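Local coordinates for antibiotic resistance protein (Deinococcus radiodurans, PDB 2VLI) that probably confers resistance to the antibiotic tunicamycin as a phosphotransferase of the P-loop NTPase fold, at residues 63-68 and 93-98; 40-45 and 53-58. All coordinates share one frame; numbering follows the deposited sequence.

Interaction 1: residues 63-68 and 93-98; sequences PLMLDA and RRLMSG
L66 and G98 bring the backbones of 63-68 and 93-98 nearest, 7.1 Å between their CA atoms; the helical segments run in the same general direction, 36° apart (signed crossing angle -36°), with axes 10.5 Å apart at closest approach. M65 and L95 fill the gap with side chains from both helices; at G98 the side chain of L66 alone fills it, packing on main chain. L66 aims its CB at the opposing helix, and its CD1 settles 3.6 Å from G98 CA. The same methyl lies 3.9 Å from the carbonyl O of L95, while L66 CD2 meets L95 CD2 at 4.2 Å, so the two methyls of L66 reach both L95 and G98, almost one turn apart on helix 89-101. The selenomethionine M65 reaches across differently. Its CG stands anti to the backbone N (chi1 -180°), and bends at the next two torsions swing the terminal methyl round to L95, whose side chain it crosses at about a right angle. M65 CE and L95 CD2 are modelled only 3.2 Å apart, closer than normal carbon contact, so that exact spacing is doubtful. R102 connects the flanks, by a salt bridge to D67 and a hydrogen bond to the carbonyl of G98. L95 also packs on W9 of strand 7-11, which places the contact over the parallel sheet. The touching residues are all buried and 162 Å² is buried, both sides summed, implying a small join of apolar side chains, with no hydrogen bond across it, in which a methyl packs on main chain at G98.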
loop_
_atom_site.group_PDB
_atom_site.type_symbol
_atom_site.label_atom_id
_atom_site.label_comp_id
_atom_site.label_asym_id
_atom_site.label_seq_id
_atom_site.Cartn_x
_atom_site.Cartn_y
_atom_site.Cartn_z
ATOM N N PRO A 63 1.881 -17.989 -7.217
ATOM C CA PRO A 63 2.769 -19.136 -7.429
ATOM C C PRO A 63 2.732 -19.774 -8.840
ATOM O O PRO A 63 3.759 -20.145 -9.376
ATOM C CB PRO A 63 2.321 -20.132 -6.338
ATOM C CG PRO A 63 0.922 -19.794 -6.101
ATOM C CD PRO A 63 0.846 -18.289 -6.208
ATOM N N LEU A 64 1.592 -19.814 -9.484
ATOM C CA LEU A 64 1.554 -20.506 -10.748
ATOM C C LEU A 64 2.085 -19.643 -11.854
ATOM O O LEU A 64 2.742 -20.148 -12.757
ATOM C CB LEU A 64 0.166 -21.045 -11.080
ATOM C CG LEU A 64 -0.505 -22.046 -10.145
ATOM C CD1 LEU A 64 -1.719 -22.738 -10.777
ATOM C CD2 LEU A 64 0.563 -23.041 -9.511
HETATM N N MSE A 65 1.769 -18.349 -11.829
HETATM C CA MSE A 65 2.362 -17.459 -12.805
HETATM C C MSE A 65 3.888 -17.412 -12.716
HETATM O O MSE A 65 4.570 -17.347 -13.739
HETATM C CB MSE A 65 1.689 -16.083 -12.707
HETATM C CG MSE A 65 2.188 -15.025 -13.664
HETATM SE SE MSE A 65 3.857 -14.145 -13.105
HETATM C CE MSE A 65 3.315 -13.301 -11.385
ATOM N N LEU A 66 4.446 -17.477 -11.507
ATOM C CA LEU A 66 5.891 -17.444 -11.310
ATOM C C LEU A 66 6.567 -18.761 -11.712
ATOM O O LEU A 66 7.673 -18.777 -12.236
ATOM C CB LEU A 66 6.231 -17.101 -9.858
ATOM C CG LEU A 66 6.007 -15.644 -9.334
ATOM C CD1 LEU A 66 6.364 -15.552 -7.825
ATOM C CD2 LEU A 66 6.727 -14.616 -10.181
ATOM N N ASP A 67 5.902 -19.879 -11.455
ATOM C CA ASP A 67 6.342 -21.153 -12.052
ATOM C C ASP A 67 6.410 -21.081 -13.578
ATOM O O ASP A 67 7.383 -21.516 -14.177
ATOM C CB ASP A 67 5.387 -22.245 -11.653
ATOM C CG ASP A 67 5.450 -22.564 -10.190
ATOM O OD1 ASP A 67 6.416 -22.142 -9.489
ATOM O OD2 ASP A 67 4.507 -23.233 -9.742
ATOM N N ALA A 68 5.339 -20.614 -14.215
ATOM C CA ALA A 68 5.368 -20.405 -15.655
ATOM C C ALA A 68 6.515 -19.493 -16.128
ATOM O O ALA A 68 7.130 -19.736 -17.159
ATOM C CB ALA A 68 4.046 -19.838 -16.122
ATOM N N ARG A 93 5.421 -7.809 -2.376
ATOM C CA ARG A 93 6.465 -8.499 -1.654
ATOM C C ARG A 93 6.448 -9.978 -1.973
ATOM O O ARG A 93 7.472 -10.594 -2.100
ATOM C CB ARG A 93 6.365 -8.270 -0.131
ATOM C CG ARG A 93 7.426 -9.057 0.667
ATOM C CD ARG A 93 8.872 -9.078 0.073
ATOM N NE ARG A 93 9.647 -7.837 0.229
ATOM C CZ ARG A 93 10.534 -7.603 1.195
ATOM N NH1 ARG A 93 10.759 -8.518 2.139
ATOM N NH2 ARG A 93 11.201 -6.442 1.217
ATOM N N ARG A 94 5.246 -10.525 -2.063
ATOM C CA ARG A 94 5.001 -11.950 -2.320
ATOM C C ARG A 94 5.636 -12.344 -3.650
ATOM O O ARG A 94 6.354 -13.346 -3.739
ATOM C CB ARG A 94 3.494 -12.238 -2.320
ATOM C CG ARG A 94 2.888 -12.461 -0.895
ATOM C CD ARG A 94 1.587 -13.344 -0.918
ATOM N NE ARG A 94 0.397 -12.588 -1.341
ATOM C CZ ARG A 94 -0.274 -11.721 -0.577
ATOM N NH1 ARG A 94 0.103 -11.478 0.678
ATOM N NH2 ARG A 94 -1.329 -11.067 -1.084
ATOM N N LEU A 95 5.370 -11.513 -4.654
ATOM C CA LEU A 95 5.987 -11.619 -5.946
ATOM C C LEU A 95 7.494 -11.509 -5.906
ATOM O O LEU A 95 8.173 -12.314 -6.484
ATOM C CB LEU A 95 5.382 -10.570 -6.896
ATOM C CG LEU A 95 3.974 -10.785 -7.463
ATOM C CD1 LEU A 95 3.374 -9.465 -8.024
ATOM C CD2 LEU A 95 3.979 -11.843 -8.601
HETATM N N MSE A 96 8.027 -10.516 -5.175
HETATM C CA MSE A 96 9.442 -10.336 -5.118
HETATM C C MSE A 96 10.090 -11.528 -4.418
HETATM O O MSE A 96 11.067 -12.023 -4.897
HETATM C CB MSE A 96 9.833 -8.977 -4.450
HETATM C CG MSE A 96 9.559 -7.702 -5.250
HETATM SE SE MSE A 96 10.189 -7.545 -7.114
HETATM C CE MSE A 96 8.493 -8.041 -8.031
ATOM N N SER A 97 9.564 -11.993 -3.280
ATOM C CA SER A 97 10.193 -13.157 -2.629
ATOM C C SER A 97 10.002 -14.488 -3.420
ATOM O O SER A 97 10.888 -15.363 -3.434
ATOM C CB SER A 97 9.719 -13.276 -1.181
ATOM O OG SER A 97 8.309 -13.251 -1.103
ATOM N N GLY A 98 8.862 -14.626 -4.100
ATOM C CA GLY A 98 8.673 -15.732 -5.039
ATOM C C GLY A 98 9.691 -15.811 -6.147
ATOM O O GLY A 98 10.166 -16.890 -6.447
#

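Interaction 2: residues 40-45 and 53-58; sequences MGQALR and GDPQEH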
loop_
_atom_site.group_PDB
_atom_site.type_symbol
_atom_site.label_atom_id
_atom_site.label_comp_id
_atom_site.label_asym_id
_atom_site.label_seq_id
_atom_site.Cartn_x
_atom_site.Cartn_y
_atom_site.Cartn_z
HETATM N N MSE A 40 -2.439 -16.066 -16.973
HETATM C CA MSE A 40 -2.580 -17.050 -15.894
HETATM C C MSE A 40 -3.803 -16.718 -15.065
HETATM O O MSE A 40 -4.503 -17.622 -14.568
HETATM C CB MSE A 40 -1.353 -17.093 -15.005
HETATM C CG MSE A 40 -1.476 -18.160 -13.924
HETATM SE SE MSE A 40 -1.637 -20.035 -14.709
HETATM C CE MSE A 40 0.132 -20.129 -15.429
ATOM N N GLY A 41 -4.077 -15.423 -14.890
ATOM C CA GLY A 41 -5.282 -15.038 -14.220
ATOM C C GLY A 41 -6.522 -15.503 -14.953
ATOM O O GLY A 41 -7.458 -15.951 -14.343
ATOM N N GLN A 42 -6.558 -15.377 -16.269
ATOM C CA GLN A 42 -7.757 -15.780 -17.007
ATOM C C GLN A 42 -8.040 -17.294 -16.950
ATOM O O GLN A 42 -9.191 -17.723 -16.932
ATOM C CB GLN A 42 -7.655 -15.297 -18.437
ATOM C CG GLN A 42 -7.609 -13.760 -18.463
ATOM C CD GLN A 42 -8.880 -13.112 -17.863
ATOM O OE1 GLN A 42 -9.980 -13.330 -18.377
ATOM N NE2 GLN A 42 -8.726 -12.329 -16.784
ATOM N N ALA A 43 -6.970 -18.073 -16.918
ATOM C CA ALA A 43 -7.026 -19.529 -16.795
ATOM C C ALA A 43 -7.580 -19.853 -15.444
ATOM O O ALA A 43 -8.553 -20.608 -15.311
ATOM C CB ALA A 43 -5.625 -20.119 -16.948
ATOM N N LEU A 44 -7.030 -19.231 -14.410
ATOM C CA LEU A 44 -7.516 -19.546 -13.075
ATOM C C LEU A 44 -8.981 -19.144 -12.789
ATOM O O LEU A 44 -9.718 -19.829 -12.046
ATOM C CB LEU A 44 -6.575 -18.948 -12.053
ATOM C CG LEU A 44 -5.190 -19.595 -12.033
ATOM C CD1 LEU A 44 -4.233 -18.603 -11.350
ATOM C CD2 LEU A 44 -5.166 -20.984 -11.320
ATOM N N ARG A 45 -9.414 -18.034 -13.343
ATOM C CA ARG A 45 -10.799 -17.651 -13.175
ATOM C C ARG A 45 -11.740 -18.714 -13.791
ATOM O O ARG A 45 -12.715 -19.071 -13.176
ATOM C CB ARG A 45 -11.064 -16.241 -13.703
ATOM C CG ARG A 45 -11.350 -16.070 -15.179
ATOM C CD ARG A 45 -12.031 -14.702 -15.472
ATOM N NE ARG A 45 -13.159 -14.907 -16.366
ATOM C CZ ARG A 45 -13.065 -15.129 -17.675
ATOM N NH1 ARG A 45 -11.880 -15.135 -18.268
ATOM N NH2 ARG A 45 -14.165 -15.340 -18.400
ATOM N N GLY A 53 -14.291 -11.436 -8.831
ATOM C CA GLY A 53 -13.306 -10.420 -8.492
ATOM C C GLY A 53 -12.106 -10.469 -9.401
ATOM O O GLY A 53 -12.137 -11.083 -10.450
ATOM N N ASP A 54 -11.052 -9.785 -8.979
ATOM C CA ASP A 54 -9.834 -9.646 -9.740
ATOM C C ASP A 54 -9.162 -11.023 -9.842
ATOM O O ASP A 54 -8.830 -11.612 -8.834
ATOM C CB ASP A 54 -8.940 -8.664 -8.988
ATOM C CG ASP A 54 -7.693 -8.244 -9.746
ATOM O OD1 ASP A 54 -7.390 -8.728 -10.872
ATOM O OD2 ASP A 54 -7.004 -7.373 -9.169
ATOM N N PRO A 55 -8.966 -11.522 -11.063
ATOM C CA PRO A 55 -8.211 -12.765 -11.280
ATOM C C PRO A 55 -6.843 -12.741 -10.624
ATOM O O PRO A 55 -6.428 -13.750 -10.093
ATOM C CB PRO A 55 -8.080 -12.826 -12.803
ATOM C CG PRO A 55 -9.263 -12.161 -13.294
ATOM C CD PRO A 55 -9.470 -10.991 -12.342
ATOM N N GLN A 56 -6.181 -11.577 -10.600
ATOM C CA GLN A 56 -4.861 -11.472 -9.985
ATOM C C GLN A 56 -4.896 -11.479 -8.481
ATOM O O GLN A 56 -3.851 -11.416 -7.848
ATOM C CB GLN A 56 -4.111 -10.237 -10.470
ATOM C CG GLN A 56 -4.057 -10.134 -11.960
ATOM C CD GLN A 56 -2.993 -9.163 -12.431
ATOM O OE1 GLN A 56 -2.689 -8.164 -11.744
ATOM N NE2 GLN A 56 -2.395 -9.464 -13.597
ATOM N N GLU A 57 -6.080 -11.623 -7.907
ATOM C CA GLU A 57 -6.235 -11.904 -6.472
ATOM C C GLU A 57 -6.486 -13.375 -6.169
ATOM O O GLU A 57 -6.651 -13.745 -5.007
ATOM C CB GLU A 57 -7.400 -11.092 -5.902
ATOM C CG GLU A 57 -7.363 -9.614 -6.277
ATOM C CD GLU A 57 -6.542 -8.746 -5.348
ATOM O OE1 GLU A 57 -5.956 -9.291 -4.373
ATOM O OE2 GLU A 57 -6.478 -7.504 -5.608
ATOM N N HIS A 58 -6.516 -14.218 -7.204
ATOM C CA HIS A 58 -6.683 -15.657 -7.005
ATOM C C HIS A 58 -5.476 -16.138 -6.219
ATOM O O HIS A 58 -4.350 -15.823 -6.574
ATOM C CB HIS A 58 -6.770 -16.361 -8.350
ATOM C CG HIS A 58 -7.124 -17.818 -8.257
ATOM N ND1 HIS A 58 -6.315 -18.752 -7.644
ATOM C CD2 HIS A 58 -8.220 -18.491 -8.683
ATOM C CE1 HIS A 58 -6.885 -19.942 -7.723
ATOM N NE2 HIS A 58 -8.036 -19.812 -8.362
#
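P55 and G41 meet with their CA atoms only 4.7 Å apart, an approach made possible by the bare backbone of G41 on helix 38-46. P55 directs its CB at the helix, 3.5 Å from G41 O, and P55 CG lies 3.5 Å from Q42 NE2. Q42 starts away from the loop, but its bent chain (chi1 -63°, with chi2 similarly turned) brings the amide back so that it crosses the ring at a slant, NE2 foremost. R45 CD adds a looser contact to P55 CG (4.3 Å), while its guanidinium leads away. Further along, H58 has CG anti to its backbone N (chi1 -172°), which carries the imidazole out to L44. L44 CB sits over one face, 4.0 Å from the H58 ring centroid and 19° off the normal, a CH-pi contact; L44 CD2 approaches H58 CE1 at 4.1 Å. Both ring nitrogens are engaged: ND1 caps the backbone N of M60, and NE2 bonds to the hydroxyl of T48, which also bonds to L44 O. This fixes the rotation of the ring. An Asx turn overlaps the start of the 3-10 segment 55-57, D54 OD1 accepting from Q56 N at 3.1 Å from above the carboxylate plane. The loop thus folds back on the helix it has just left and turns into helix 61-75, whose L64 packs on L44, at the side of the fold where edge strand 33-34 leads into helix 38-46.

Helix 61-75 is common ground: interaction 1 places one of its faces against helix 89-101, and interaction 2 lies where the preceding loop folds on helix 38-46. Their centres are 14 Å apart, yet their residues touch by apolar packing, as between M40 CE and A68 CB at 4.0 Å, while M40 packs on M65 as well. Interaction 1 is core, all its touching residues buried, and relies on methyl groups. Interaction 2 is partly buried and larger, 265 Å² against 162 Å², mixing a proline, an amide and a histidine face with polar capping at its margin. Each brings its backbones close at a glycine, G98 and G41 respectively.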